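PDB 3PZL: agmatine ureohydrolase from Thermoplasma volcanium GSS1, which probably hydrolyses agmatine to putrescine and urea, as a manganese-dependent enzyme of the arginase family. Local coordinates for residues F40-D45 against D101-V106; S105-V110 against V131-K136; N208-Y213 against V254-E259; Y263-F268 against Q291-S296. All coordinates share one frame; numbering follows the deposited sequence.

Contact 1 of 4, residues F40-D45 against D101-V106; sequences FGIPFD and DTVESV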
loop_
_atom_site.group_PDB
_atom_site.type_symbol
_atom_site.label_atom_id
_atom_site.label_comp_id
_atom_site.label_asym_id
_atom_site.label_seq_id
_atom_site.Cartn_x
_atom_site.Cartn_y
_atom_site.Cartn_z
ATOM N N PHE B 40 9.911 -2.355 -27.783
ATOM C CA PHE B 40 9.685 -3.728 -27.390
ATOM C C PHE B 40 10.111 -3.992 -25.955
ATOM O O PHE B 40 11.056 -3.400 -25.452
ATOM C CB PHE B 40 10.361 -4.713 -28.368
ATOM C CG PHE B 40 11.854 -4.569 -28.454
ATOM C CD1 PHE B 40 12.431 -3.729 -29.391
ATOM C CD2 PHE B 40 12.681 -5.283 -27.593
ATOM C CE1 PHE B 40 13.811 -3.594 -29.457
ATOM C CE2 PHE B 40 14.045 -5.157 -27.667
ATOM C CZ PHE B 40 14.613 -4.318 -28.596
ATOM N N GLY B 41 9.386 -4.896 -25.310
ATOM C CA GLY B 41 9.648 -5.232 -23.942
ATOM C C GLY B 41 10.357 -6.546 -23.776
ATOM O O GLY B 41 10.151 -7.487 -24.540
ATOM N N ILE B 42 11.189 -6.605 -22.743
ATOM C CA ILE B 42 11.878 -7.820 -22.362
ATOM C C ILE B 42 11.708 -7.989 -20.848
ATOM O O ILE B 42 12.368 -7.327 -20.071
ATOM C CB ILE B 42 13.350 -7.728 -22.837
ATOM C CG1 ILE B 42 13.375 -7.972 -24.349
ATOM C CG2 ILE B 42 14.278 -8.705 -22.096
ATOM C CD1 ILE B 42 14.581 -7.486 -25.009
ATOM N N PRO B 43 10.783 -8.853 -20.424
ATOM C CA PRO B 43 10.448 -8.985 -19.019
ATOM C C PRO B 43 11.366 -9.945 -18.281
ATOM O O PRO B 43 10.956 -11.054 -17.925
ATOM C CB PRO B 43 9.014 -9.532 -19.051
ATOM C CG PRO B 43 8.778 -9.984 -20.449
ATOM C CD PRO B 43 9.993 -9.767 -21.258
ATOM N N PHE B 44 12.602 -9.536 -18.054
ATOM C CA PHE B 44 13.569 -10.437 -17.441
ATOM C C PHE B 44 14.181 -9.837 -16.190
ATOM O O PHE B 44 14.503 -8.659 -16.134
ATOM C CB PHE B 44 14.656 -10.869 -18.419
ATOM C CG PHE B 44 15.750 -11.644 -17.771
ATOM C CD1 PHE B 44 15.622 -13.009 -17.598
ATOM C CD2 PHE B 44 16.909 -11.008 -17.323
ATOM C CE1 PHE B 44 16.626 -13.734 -17.003
ATOM C CE2 PHE B 44 17.908 -11.725 -16.726
ATOM C CZ PHE B 44 17.767 -13.090 -16.567
ATOM N N ASP B 45 14.408 -10.689 -15.204
ATOM C CA ASP B 45 14.506 -10.221 -13.836
ATOM C C ASP B 45 15.416 -11.090 -13.009
ATOM O O ASP B 45 15.763 -10.726 -11.884
ATOM C CB ASP B 45 13.110 -10.345 -13.226
ATOM C CG ASP B 45 12.863 -9.326 -12.215
ATOM O OD1 ASP B 45 13.888 -8.708 -11.807
ATOM O OD2 ASP B 45 11.671 -9.139 -11.824
ATOM N N ASP B 101 21.227 -13.282 -25.742
ATOM C CA ASP B 101 21.384 -13.757 -27.123
ATOM C C ASP B 101 20.170 -13.373 -27.916
ATOM O O ASP B 101 20.280 -13.091 -29.089
ATOM C CB ASP B 101 21.540 -15.274 -27.204
ATOM C CG ASP B 101 22.833 -15.750 -26.612
ATOM O OD1 ASP B 101 23.675 -14.905 -26.261
ATOM O OD2 ASP B 101 22.998 -16.982 -26.487
ATOM N N THR B 102 19.007 -13.353 -27.282
ATOM C CA THR B 102 17.786 -13.025 -28.005
ATOM C C THR B 102 17.780 -11.545 -28.339
ATOM O O THR B 102 17.447 -11.161 -29.464
ATOM C CB THR B 102 16.513 -13.391 -27.216
ATOM O OG1 THR B 102 16.495 -14.802 -26.927
ATOM C CG2 THR B 102 15.283 -13.007 -28.016
ATOM N N VAL B 103 18.151 -10.723 -27.361
ATOM C CA VAL B 103 18.227 -9.282 -27.562
ATOM C C VAL B 103 19.144 -8.950 -28.736
ATOM O O VAL B 103 18.731 -8.187 -29.632
ATOM C CB VAL B 103 18.648 -8.531 -26.265
ATOM C CG1 VAL B 103 19.112 -7.121 -26.552
ATOM C CG2 VAL B 103 17.477 -8.482 -25.301
ATOM N N GLU B 104 20.351 -9.541 -28.750
ATOM C CA GLU B 104 21.364 -9.245 -29.757
ATOM C C GLU B 104 20.827 -9.398 -31.176
ATOM O O GLU B 104 21.016 -8.521 -32.005
ATOM C CB GLU B 104 22.598 -10.110 -29.548
ATOM C CG GLU B 104 23.691 -9.933 -30.604
ATOM C CD GLU B 104 24.753 -11.047 -30.534
ATOM O OE1 GLU B 104 24.521 -12.068 -29.824
ATOM O OE2 GLU B 104 25.824 -10.901 -31.178
ATOM N N SER B 105 20.141 -10.500 -31.444
ATOM C CA SER B 105 19.487 -10.723 -32.744
ATOM C C SER B 105 18.444 -9.645 -33.055
ATOM O O SER B 105 18.380 -9.106 -34.167
ATOM C CB SER B 105 18.796 -12.101 -32.780
ATOM O OG SER B 105 19.632 -13.114 -32.227
ATOM N N VAL B 106 17.615 -9.346 -32.063
ATOM C CA VAL B 106 16.553 -8.380 -32.232
ATOM C C VAL B 106 17.122 -6.975 -32.462
ATOM O O VAL B 106 16.611 -6.221 -33.307
ATOM C CB VAL B 106 15.603 -8.413 -31.034
ATOM C CG1 VAL B 106 14.499 -7.386 -31.215
ATOM C CG2 VAL B 106 15.024 -9.842 -30.839
#
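Phe-40 and Ile-42, on strand 37-42, meet Val-106 and Val-103 on helix 96-112. The CB of Phe-40 is directed toward the helix. Its CG then sits between the backbone N and the carbonyl carbon (chi1 61°), and from there the ring reaches out toward Val-106, with CZ foremost. Further out, CE2 is 3.6 Å from CD1 of Ile-42, the neighbour two residues along the strand. That methyl lies in the ring plane, at the edge. CZ, the tip, is 4.0 Å from Val-106 CG1. This methyl rests over one face of the ring, nearer its rim than its centre. It makes a CH-pi contact, 4.2 Å from CG1 to the centroid of the Phe-40 ring and 16° off the normal. Val-106 reaches the face with the branch that is anti to its own backbone N (chi1 179°). Ile-42 CD1 also faces Val-103 CG2, but their modelled spacing is too short to be trusted.

The helix belongs to a beta-alpha-beta crossover. It leaves strand 84-90 and leads to strand 116-121, and strand 37-42 lies between these two in the parallel sheet. The contact is thus made where the crossover passes over a strand it skips. Met-119 of strand 116-121 joins the same apolar patch. Phe-20 of the second subunit meets both the Phe-40 ring and Val-106, so the patch extends into the subunit interface.

All four touching residues are buried and apolar. Attraction between them depends on shape and exclusion of water, with the ring face as the one directional element.

Contact 2 of 4, residues S105-V110 against V131-K136; sequences SVVSAV and VRALPK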
loop_
_atom_site.group_PDB
_atom_site.type_symbol
_atom_site.label_atom_id
_atom_site.label_comp_id
_atom_site.label_asym_id
_atom_site.label_seq_id
_atom_site.Cartn_x
_atom_site.Cartn_y
_atom_site.Cartn_z
ATOM N N SER B 105 20.141 -10.500 -31.444
ATOM C CA SER B 105 19.487 -10.723 -32.744
ATOM C C SER B 105 18.444 -9.645 -33.055
ATOM O O SER B 105 18.380 -9.106 -34.167
ATOM C CB SER B 105 18.796 -12.101 -32.780
ATOM O OG SER B 105 19.632 -13.114 -32.227
ATOM N N VAL B 106 17.615 -9.346 -32.063
ATOM C CA VAL B 106 16.553 -8.380 -32.232
ATOM C C VAL B 106 17.122 -6.975 -32.462
ATOM O O VAL B 106 16.611 -6.221 -33.307
ATOM C CB VAL B 106 15.603 -8.413 -31.034
ATOM C CG1 VAL B 106 14.499 -7.386 -31.215
ATOM C CG2 VAL B 106 15.024 -9.842 -30.839
ATOM N N VAL B 107 18.189 -6.637 -31.735
ATOM C CA VAL B 107 18.871 -5.355 -31.916
ATOM C C VAL B 107 19.568 -5.236 -33.294
ATOM O O VAL B 107 19.307 -4.268 -34.036
ATOM C CB VAL B 107 19.807 -5.040 -30.713
ATOM C CG1 VAL B 107 20.668 -3.847 -30.976
ATOM C CG2 VAL B 107 18.974 -4.750 -29.478
ATOM N N SER B 108 20.424 -6.219 -33.632
ATOM C CA SER B 108 21.056 -6.308 -34.971
ATOM C C SER B 108 20.025 -6.125 -36.060
ATOM O O SER B 108 20.144 -5.209 -36.879
ATOM C CB SER B 108 21.754 -7.652 -35.212
ATOM O OG SER B 108 22.980 -7.764 -34.509
ATOM N N ALA B 109 19.006 -6.990 -36.039
ATOM C CA ALA B 109 17.940 -6.998 -37.041
ATOM C C ALA B 109 17.350 -5.598 -37.256
ATOM O O ALA B 109 17.334 -5.094 -38.384
ATOM C CB ALA B 109 16.869 -7.994 -36.660
ATOM N N VAL B 110 16.915 -4.961 -36.166
ATOM C CA VAL B 110 16.246 -3.668 -36.248
ATOM C C VAL B 110 17.193 -2.566 -36.742
ATOM O O VAL B 110 16.783 -1.657 -37.456
ATOM C CB VAL B 110 15.599 -3.312 -34.887
ATOM C CG1 VAL B 110 15.002 -1.907 -34.873
ATOM C CG2 VAL B 110 14.547 -4.332 -34.554
ATOM N N VAL B 131 24.646 -4.242 -26.856
ATOM C CA VAL B 131 26.039 -3.803 -27.043
ATOM C C VAL B 131 26.840 -4.703 -27.998
ATOM O O VAL B 131 27.777 -4.242 -28.622
ATOM C CB VAL B 131 26.803 -3.682 -25.714
ATOM C CG1 VAL B 131 28.164 -3.020 -25.944
ATOM C CG2 VAL B 131 26.003 -2.880 -24.700
ATOM N N ARG B 132 26.466 -5.977 -28.108
ATOM C CA ARG B 132 27.135 -6.906 -29.023
ATOM C C ARG B 132 26.843 -6.496 -30.455
ATOM O O ARG B 132 27.602 -6.832 -31.355
ATOM C CB ARG B 132 26.649 -8.352 -28.833
ATOM C CG ARG B 132 27.129 -9.069 -27.582
ATOM C CD ARG B 132 26.414 -10.408 -27.450
ATOM N NE ARG B 132 26.734 -11.128 -26.216
ATOM C CZ ARG B 132 26.200 -12.295 -25.860
ATOM N NH1 ARG B 132 25.317 -12.912 -26.640
ATOM N NH2 ARG B 132 26.550 -12.842 -24.714
ATOM N N ALA B 133 25.743 -5.780 -30.661
ATOM C CA ALA B 133 25.314 -5.449 -32.001
ATOM C C ALA B 133 25.939 -4.156 -32.576
ATOM O O ALA B 133 25.835 -3.863 -33.781
ATOM C CB ALA B 133 23.821 -5.438 -32.059
ATOM N N LEU B 134 26.625 -3.410 -31.713
ATOM C CA LEU B 134 27.170 -2.092 -32.064
ATOM C C LEU B 134 28.308 -2.091 -33.086
ATOM O O LEU B 134 29.275 -2.839 -32.959
ATOM C CB LEU B 134 27.625 -1.348 -30.802
ATOM C CG LEU B 134 26.565 -1.116 -29.719
ATOM C CD1 LEU B 134 27.170 -0.293 -28.615
ATOM C CD2 LEU B 134 25.281 -0.443 -30.257
ATOM N N PRO B 135 28.196 -1.232 -34.110
ATOM C CA PRO B 135 29.321 -0.905 -35.003
ATOM C C PRO B 135 30.503 -0.230 -34.268
ATOM O O PRO B 135 30.365 0.194 -33.116
ATOM C CB PRO B 135 28.686 0.060 -36.013
ATOM C CG PRO B 135 27.226 -0.235 -35.985
ATOM C CD PRO B 135 26.922 -0.648 -34.577
ATOM N N LYS B 136 31.657 -0.134 -34.926
ATOM C CA LYS B 136 32.870 0.428 -34.302
ATOM C C LYS B 136 32.814 1.926 -33.944
ATOM O O LYS B 136 33.548 2.392 -33.067
ATOM C CB LYS B 136 34.085 0.178 -35.194
ATOM C CG LYS B 136 34.749 -1.186 -35.017
ATOM C CD LYS B 136 35.962 -1.340 -35.972
ATOM C CE LYS B 136 36.745 -2.607 -35.662
ATOM N NZ LYS B 136 37.199 -2.611 -34.229
#
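Ala-133 puts its single methyl against two consecutive residues of helix 96-112, Val-107 and Ser-108. Its CB points toward the helix. It is 3.7 Å from Val-107 CG1 on one residue and 3.5 Å from Ser-108 OG on the next. The small side chain allows a close backbone approach, with 5.3 Å between the CA atoms of Ser-108 and Ala-133. Val-107 offers the branch that is anti to its backbone N (chi1 171°), and this part of the contact is apolar and buried. The Ser-108 side is more open to solvent.

In the next shell, Ser-108 OG turns back along its own helix. It makes a weak hydrogen bond to Glu-104 O, while its contact with the Ala-133 methyl is van der Waals. Met-111, one turn further on, also touches Ala-133. On the other segment, Arg-132 lies against Ile-100 of helix 96-112 and Leu-170 of helix 163-171, and Val-131 packs on Leu-171.

The contact lies away from the metal site. It joins two connections of the sheet: helix 96-112 leads into strand 116-121, and residues 131-136 carry the chain from helix 126-132 to strand 138-143.

Contact 3 of 4, residues N208-Y213 against V254-E259; sequences NGIDKY and VRRLIE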
loop_
_atom_site.group_PDB
_atom_site.type_symbol
_atom_site.label_atom_id
_atom_site.label_comp_id
_atom_site.label_asym_id
_atom_site.label_seq_id
_atom_site.Cartn_x
_atom_site.Cartn_y
_atom_site.Cartn_z
ATOM N N ASN B 208 29.201 20.562 -11.481
ATOM C CA ASN B 208 29.600 21.184 -12.737
ATOM C C ASN B 208 28.484 21.314 -13.748
ATOM O O ASN B 208 28.697 21.757 -14.872
ATOM C CB ASN B 208 30.752 20.406 -13.355
ATOM C CG ASN B 208 31.995 20.398 -12.471
ATOM O OD1 ASN B 208 32.290 21.363 -11.769
ATOM N ND2 ASN B 208 32.721 19.302 -12.504
ATOM N N GLY B 209 27.277 20.934 -13.367
ATOM C CA GLY B 209 26.195 20.851 -14.342
ATOM C C GLY B 209 26.363 19.628 -15.240
ATOM O O GLY B 209 27.483 19.109 -15.426
ATOM N N ILE B 210 25.245 19.167 -15.799
ATOM C CA ILE B 210 25.234 17.998 -16.667
ATOM C C ILE B 210 25.803 18.333 -18.039
ATOM O O ILE B 210 26.515 17.510 -18.635
ATOM C CB ILE B 210 23.802 17.362 -16.762
ATOM C CG1 ILE B 210 23.769 16.107 -17.661
ATOM C CG2 ILE B 210 22.774 18.385 -17.230
ATOM C CD1 ILE B 210 24.536 14.887 -17.132
ATOM N N ASP B 211 25.502 19.538 -18.529
ATOM C CA ASP B 211 25.975 19.988 -19.850
ATOM C C ASP B 211 27.462 19.742 -20.128
ATOM O O ASP B 211 27.807 19.210 -21.185
ATOM C CB ASP B 211 25.636 21.451 -20.092
ATOM C CG ASP B 211 24.237 21.636 -20.665
ATOM O OD1 ASP B 211 23.633 20.659 -21.150
ATOM O OD2 ASP B 211 23.735 22.774 -20.651
ATOM N N LYS B 212 28.330 20.099 -19.182
ATOM C CA LYS B 212 29.762 19.822 -19.318
ATOM C C LYS B 212 29.983 18.417 -19.856
ATOM O O LYS B 212 30.512 18.256 -20.935
ATOM C CB LYS B 212 30.470 19.999 -17.969
ATOM C CG LYS B 212 31.900 19.475 -17.883
ATOM C CD LYS B 212 32.525 19.897 -16.569
ATOM C CE LYS B 212 34.068 19.901 -16.624
ATOM N NZ LYS B 212 34.611 18.526 -16.432
ATOM N N TYR B 213 29.532 17.412 -19.110
ATOM C CA TYR B 213 29.691 15.996 -19.468
ATOM C C TYR B 213 28.956 15.583 -20.741
ATOM O O TYR B 213 29.403 14.700 -21.458
ATOM C CB TYR B 213 29.311 15.127 -18.268
ATOM C CG TYR B 213 30.063 15.592 -17.032
ATOM C CD1 TYR B 213 31.415 15.260 -16.841
ATOM C CD2 TYR B 213 29.435 16.403 -16.077
ATOM C CE1 TYR B 213 32.094 15.697 -15.749
ATOM C CE2 TYR B 213 30.107 16.837 -14.983
ATOM C CZ TYR B 213 31.434 16.488 -14.833
ATOM O OH TYR B 213 32.123 16.928 -13.744
ATOM N N VAL B 254 18.512 13.845 -16.806
ATOM C CA VAL B 254 18.508 12.741 -17.722
ATOM C C VAL B 254 17.821 13.191 -18.979
ATOM O O VAL B 254 18.138 12.713 -20.075
ATOM C CB VAL B 254 17.847 11.502 -17.120
ATOM C CG1 VAL B 254 17.702 10.403 -18.126
ATOM C CG2 VAL B 254 18.671 10.987 -15.951
ATOM N N ARG B 255 16.898 14.139 -18.838
ATOM C CA ARG B 255 16.113 14.604 -19.973
ATOM C C ARG B 255 17.022 15.385 -20.865
ATOM O O ARG B 255 16.999 15.220 -22.076
ATOM C CB ARG B 255 14.925 15.454 -19.507
ATOM C CG ARG B 255 14.114 16.145 -20.620
ATOM C CD ARG B 255 13.124 17.138 -20.003
ATOM N NE ARG B 255 12.299 17.879 -20.982
ATOM C CZ ARG B 255 12.548 19.135 -21.369
ATOM N NH1 ARG B 255 13.608 19.747 -20.888
ATOM N NH2 ARG B 255 11.758 19.773 -22.235
ATOM N N ARG B 256 17.856 16.216 -20.255
ATOM C CA ARG B 256 18.797 17.037 -20.991
ATOM C C ARG B 256 19.795 16.152 -21.706
ATOM O O ARG B 256 20.157 16.407 -22.835
ATOM C CB ARG B 256 19.474 18.037 -20.038
ATOM C CG ARG B 256 20.457 18.981 -20.684
ATOM C CD ARG B 256 19.801 19.984 -21.611
ATOM N NE ARG B 256 20.809 20.794 -22.281
ATOM C CZ ARG B 256 20.553 21.725 -23.190
ATOM N NH1 ARG B 256 19.309 21.950 -23.573
ATOM N NH2 ARG B 256 21.554 22.398 -23.748
ATOM N N LEU B 257 20.228 15.095 -21.053
ATOM C CA LEU B 257 21.129 14.136 -21.688
ATOM C C LEU B 257 20.542 13.549 -22.970
ATOM O O LEU B 257 21.243 13.358 -23.952
ATOM C CB LEU B 257 21.546 13.003 -20.727
ATOM C CG LEU B 257 22.639 12.062 -21.304
ATOM C CD1 LEU B 257 23.579 11.517 -20.309
ATOM C CD2 LEU B 257 22.033 10.933 -22.034
ATOM N N ILE B 258 19.248 13.292 -22.956
ATOM C CA ILE B 258 18.576 12.658 -24.059
ATOM C C ILE B 258 18.273 13.666 -25.145
ATOM O O ILE B 258 18.604 13.447 -26.311
ATOM C CB ILE B 258 17.296 11.954 -23.573
ATOM C CG1 ILE B 258 17.665 10.856 -22.549
ATOM C CG2 ILE B 258 16.525 11.376 -24.740
ATOM C CD1 ILE B 258 16.522 10.265 -21.808
ATOM N N GLU B 259 17.624 14.760 -24.763
ATOM C CA GLU B 259 17.391 15.928 -25.634
ATOM C C GLU B 259 18.621 16.130 -26.565
ATOM O O GLU B 259 18.512 16.101 -27.788
ATOM C CB GLU B 259 17.268 17.142 -24.709
ATOM C CG GLU B 259 16.335 18.212 -25.092
ATOM C CD GLU B 259 16.433 19.435 -24.166
ATOM O OE1 GLU B 259 17.526 19.769 -23.663
ATOM O OE2 GLU B 259 15.397 20.083 -23.931
#
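Arg-256 reaches across from helix 251-261 to Asp-211 on helix 202-220. Its CG is anti to the backbone N, and the chain then bends at chi2 (68°) before running straight to the guanidinium. The bend turns NE toward the carboxylate. NE gives a nearly straight hydrogen bond to Asp-211 OD1, 3.0 Å long with an angle of 165° at the hydrogen. The oxygen lies in the guanidinium plane, at its edge, and uses its syn lone pair. The two planes are 57° apart, so this is a one-point salt bridge and not a flat two-bonded pair. Nearer the backbone, Arg-256 CG packs 4.2 Å from Ile-210 CG2.

In the parallel alpha/beta fold of the arginase family, these helices lead into strands 223-229 and 265-271, which are neighbours in the sheet. The guanidinium also serves its own helix: NH1 donates to Glu-259 OE1 at 2.8 Å, less squarely, with the oxygen tilted from the plane. A methionine in place of Arg-256 would probably leave Asp-211 and Glu-259 without the positive charge that lies between them. Arg-255 NH1 is 3.5 Å from Glu-259 OE2, through charge alone, and Arg-255 makes a cation-pi contact with Phe-203 of the third subunit.

Contact 4 of 4, residues Y263-F268 against Q291-S296; sequences YKAVGF and QVFIAS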
loop_
_atom_site.group_PDB
_atom_site.type_symbol
_atom_site.label_atom_id
_atom_site.label_comp_id
_atom_site.label_asym_id
_atom_site.label_seq_id
_atom_site.Cartn_x
_atom_site.Cartn_y
_atom_site.Cartn_z
ATOM N N TYR B 263 19.751 12.676 -31.459
ATOM C CA TYR B 263 20.038 12.798 -32.880
ATOM C C TYR B 263 21.199 11.913 -33.384
ATOM O O TYR B 263 21.301 11.644 -34.560
ATOM C CB TYR B 263 20.295 14.271 -33.228
ATOM C CG TYR B 263 21.693 14.774 -32.938
ATOM C CD1 TYR B 263 22.091 15.083 -31.638
ATOM C CD2 TYR B 263 22.609 14.982 -33.981
ATOM C CE1 TYR B 263 23.367 15.556 -31.371
ATOM C CE2 TYR B 263 23.899 15.464 -33.736
ATOM C CZ TYR B 263 24.271 15.745 -32.430
ATOM O OH TYR B 263 25.538 16.212 -32.174
ATOM N N LYS B 264 22.064 11.474 -32.488
ATOM C CA LYS B 264 23.172 10.592 -32.824
ATOM C C LYS B 264 22.886 9.168 -32.387
ATOM O O LYS B 264 23.737 8.291 -32.567
ATOM C CB LYS B 264 24.452 11.006 -32.092
ATOM C CG LYS B 264 24.952 12.335 -32.424
ATOM C CD LYS B 264 26.250 12.604 -31.706
ATOM C CE LYS B 264 27.062 13.555 -32.509
ATOM N NZ LYS B 264 28.410 13.415 -32.011
ATOM N N ALA B 265 21.722 8.950 -31.773
ATOM C CA ALA B 265 21.459 7.695 -31.075
ATOM C C ALA B 265 20.976 6.640 -32.041
ATOM O O ALA B 265 20.056 6.887 -32.807
ATOM C CB ALA B 265 20.461 7.901 -29.956
ATOM N N VAL B 266 21.620 5.476 -32.006
ATOM C CA VAL B 266 21.217 4.347 -32.851
ATOM C C VAL B 266 20.245 3.431 -32.137
ATOM O O VAL B 266 19.538 2.657 -32.771
ATOM C CB VAL B 266 22.414 3.514 -33.366
ATOM C CG1 VAL B 266 23.325 4.384 -34.276
ATOM C CG2 VAL B 266 23.184 2.871 -32.203
ATOM N N GLY B 267 20.217 3.538 -30.817
ATOM C CA GLY B 267 19.342 2.717 -29.991
ATOM C C GLY B 267 19.189 3.287 -28.597
ATOM O O GLY B 267 20.023 4.065 -28.153
ATOM N N PHE B 268 18.141 2.867 -27.905
ATOM C CA PHE B 268 17.818 3.388 -26.599
ATOM C C PHE B 268 17.187 2.323 -25.696
ATOM O O PHE B 268 16.488 1.432 -26.170
ATOM C CB PHE B 268 16.858 4.555 -26.796
ATOM C CG PHE B 268 16.528 5.310 -25.537
ATOM C CD1 PHE B 268 17.495 5.556 -24.594
ATOM C CD2 PHE B 268 15.242 5.826 -25.329
ATOM C CE1 PHE B 268 17.198 6.275 -23.433
ATOM C CE2 PHE B 268 14.929 6.554 -24.164
ATOM C CZ PHE B 268 15.915 6.782 -23.213
ATOM N N GLN B 291 9.189 9.540 -24.583
ATOM C CA GLN B 291 8.635 10.541 -25.464
ATOM C C GLN B 291 9.734 11.502 -25.821
ATOM O O GLN B 291 9.913 11.855 -26.989
ATOM C CB GLN B 291 7.503 11.309 -24.788
ATOM C CG GLN B 291 6.179 10.586 -24.779
ATOM C CD GLN B 291 5.011 11.537 -24.636
ATOM O OE1 GLN B 291 5.066 12.536 -23.889
ATOM N NE2 GLN B 291 3.940 11.239 -25.358
ATOM N N VAL B 292 10.487 11.907 -24.803
ATOM C CA VAL B 292 11.555 12.872 -24.967
ATOM C C VAL B 292 12.615 12.410 -25.978
ATOM O O VAL B 292 13.106 13.200 -26.781
ATOM C CB VAL B 292 12.187 13.221 -23.601
ATOM C CG1 VAL B 292 13.595 13.791 -23.749
ATOM C CG2 VAL B 292 11.319 14.186 -22.884
ATOM N N PHE B 293 12.978 11.141 -25.942
ATOM C CA PHE B 293 13.940 10.646 -26.894
ATOM C C PHE B 293 13.430 10.759 -28.323
ATOM O O PHE B 293 14.107 11.338 -29.183
ATOM C CB PHE B 293 14.281 9.213 -26.589
ATOM C CG PHE B 293 15.092 8.562 -27.637
ATOM C CD1 PHE B 293 16.467 8.618 -27.595
ATOM C CD2 PHE B 293 14.493 7.887 -28.668
ATOM C CE1 PHE B 293 17.227 7.987 -28.558
ATOM C CE2 PHE B 293 15.256 7.268 -29.644
ATOM C CZ PHE B 293 16.618 7.307 -29.582
ATOM N N ILE B 294 12.244 10.218 -28.584
ATOM C CA ILE B 294 11.688 10.237 -29.925
ATOM C C ILE B 294 11.469 11.679 -30.389
ATOM O O ILE B 294 11.942 12.058 -31.460
ATOM C CB ILE B 294 10.370 9.376 -30.026
ATOM C CG1 ILE B 294 10.670 7.897 -29.800
ATOM C CG2 ILE B 294 9.692 9.539 -31.345
ATOM C CD1 ILE B 294 9.450 7.074 -29.685
ATOM N N ALA B 295 10.776 12.473 -29.571
ATOM C CA ALA B 295 10.400 13.827 -29.943
ATOM C C ALA B 295 11.609 14.687 -30.245
ATOM O O ALA B 295 11.656 15.340 -31.275
ATOM C CB ALA B 295 9.487 14.493 -28.875
ATOM N N SER B 296 12.589 14.704 -29.359
ATOM C CA SER B 296 13.732 15.585 -29.574
ATOM C C SER B 296 14.554 15.148 -30.782
ATOM O O SER B 296 15.199 15.971 -31.440
ATOM C CB SER B 296 14.627 15.649 -28.353
ATOM O OG SER B 296 15.259 14.409 -28.180
#
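The rings of Phe-268 and Phe-293 form an offset stack, with centroids 4.7 Å apart and planes at 16°. Over one face of Phe-293 lies Phe-268 CD2, displaced toward the rim and 3.6 Å from Phe-293 CG. The matching face of Phe-268 receives Phe-293 CD1. At the edge of the Phe-293 ring, in its plane, are the Ala-265 methyl and CG1 of Ile-294.

This is helix-on-sheet packing in the arginase fold, whose eight-stranded parallel sheet has the strand order 2-1-3-8-7-4-5-6. Strand 265-271 is the last of these in the chain and lies inside the sheet, between 116-121 and 223-229. Helix 281-303 follows it and covers it here.

Both rings extend from CB with CG anti to the backbone N (chi1 -174° for Phe-268 and 171° for Phe-293). They enter from opposite sides and slide past each other. The slip carries Phe-268 CB over the Phe-293 ring, 4.0 Å from its centroid, as a CH-pi contact. Ala-265 CB meets the far end of the same ring, 3.5 Å from CE1 of Phe-293. A valine in place of Phe-293 is likely to open a gap against Ala-265 and to leave the Phe-268 ring without its stacking partner.

Ile-226 and Val-228 of strand 223-229 also touch Phe-268 and add to the buried apolar layer. One turn of helix beyond Phe-293, Ser-296 OG bonds to Ser-262 OG and gives a 2.8 Å hydrogen bond to Val-292 O, which also accepts from Ser-296 N.

Overall arrangement
Contacts 1 and 2 share helix 96-112 and both include Ser-105 and Val-106. A salt bridge also joins them, Asp-101 OD1 to Arg-132 NH1 at 2.6 Å. Contacts 3 and 4 touch through Ile-258, whose CD1 is 3.8 Å from Phe-268 CZ. Contacts 1 and 3 lie on opposite sides of the chain's centre, with their centres 28 Å apart. Contacts 1 and 4 reach the same parallel sheet, 19 Å apart between centres. None of the four supplies a metal ligand. The manganese ions are bound by His-124, Asp-144, His-146, Asp-148, Asp-229 and Asp-231. The side chains of Ile-42 and Phe-268 each lie about 14 Å from a manganese ion.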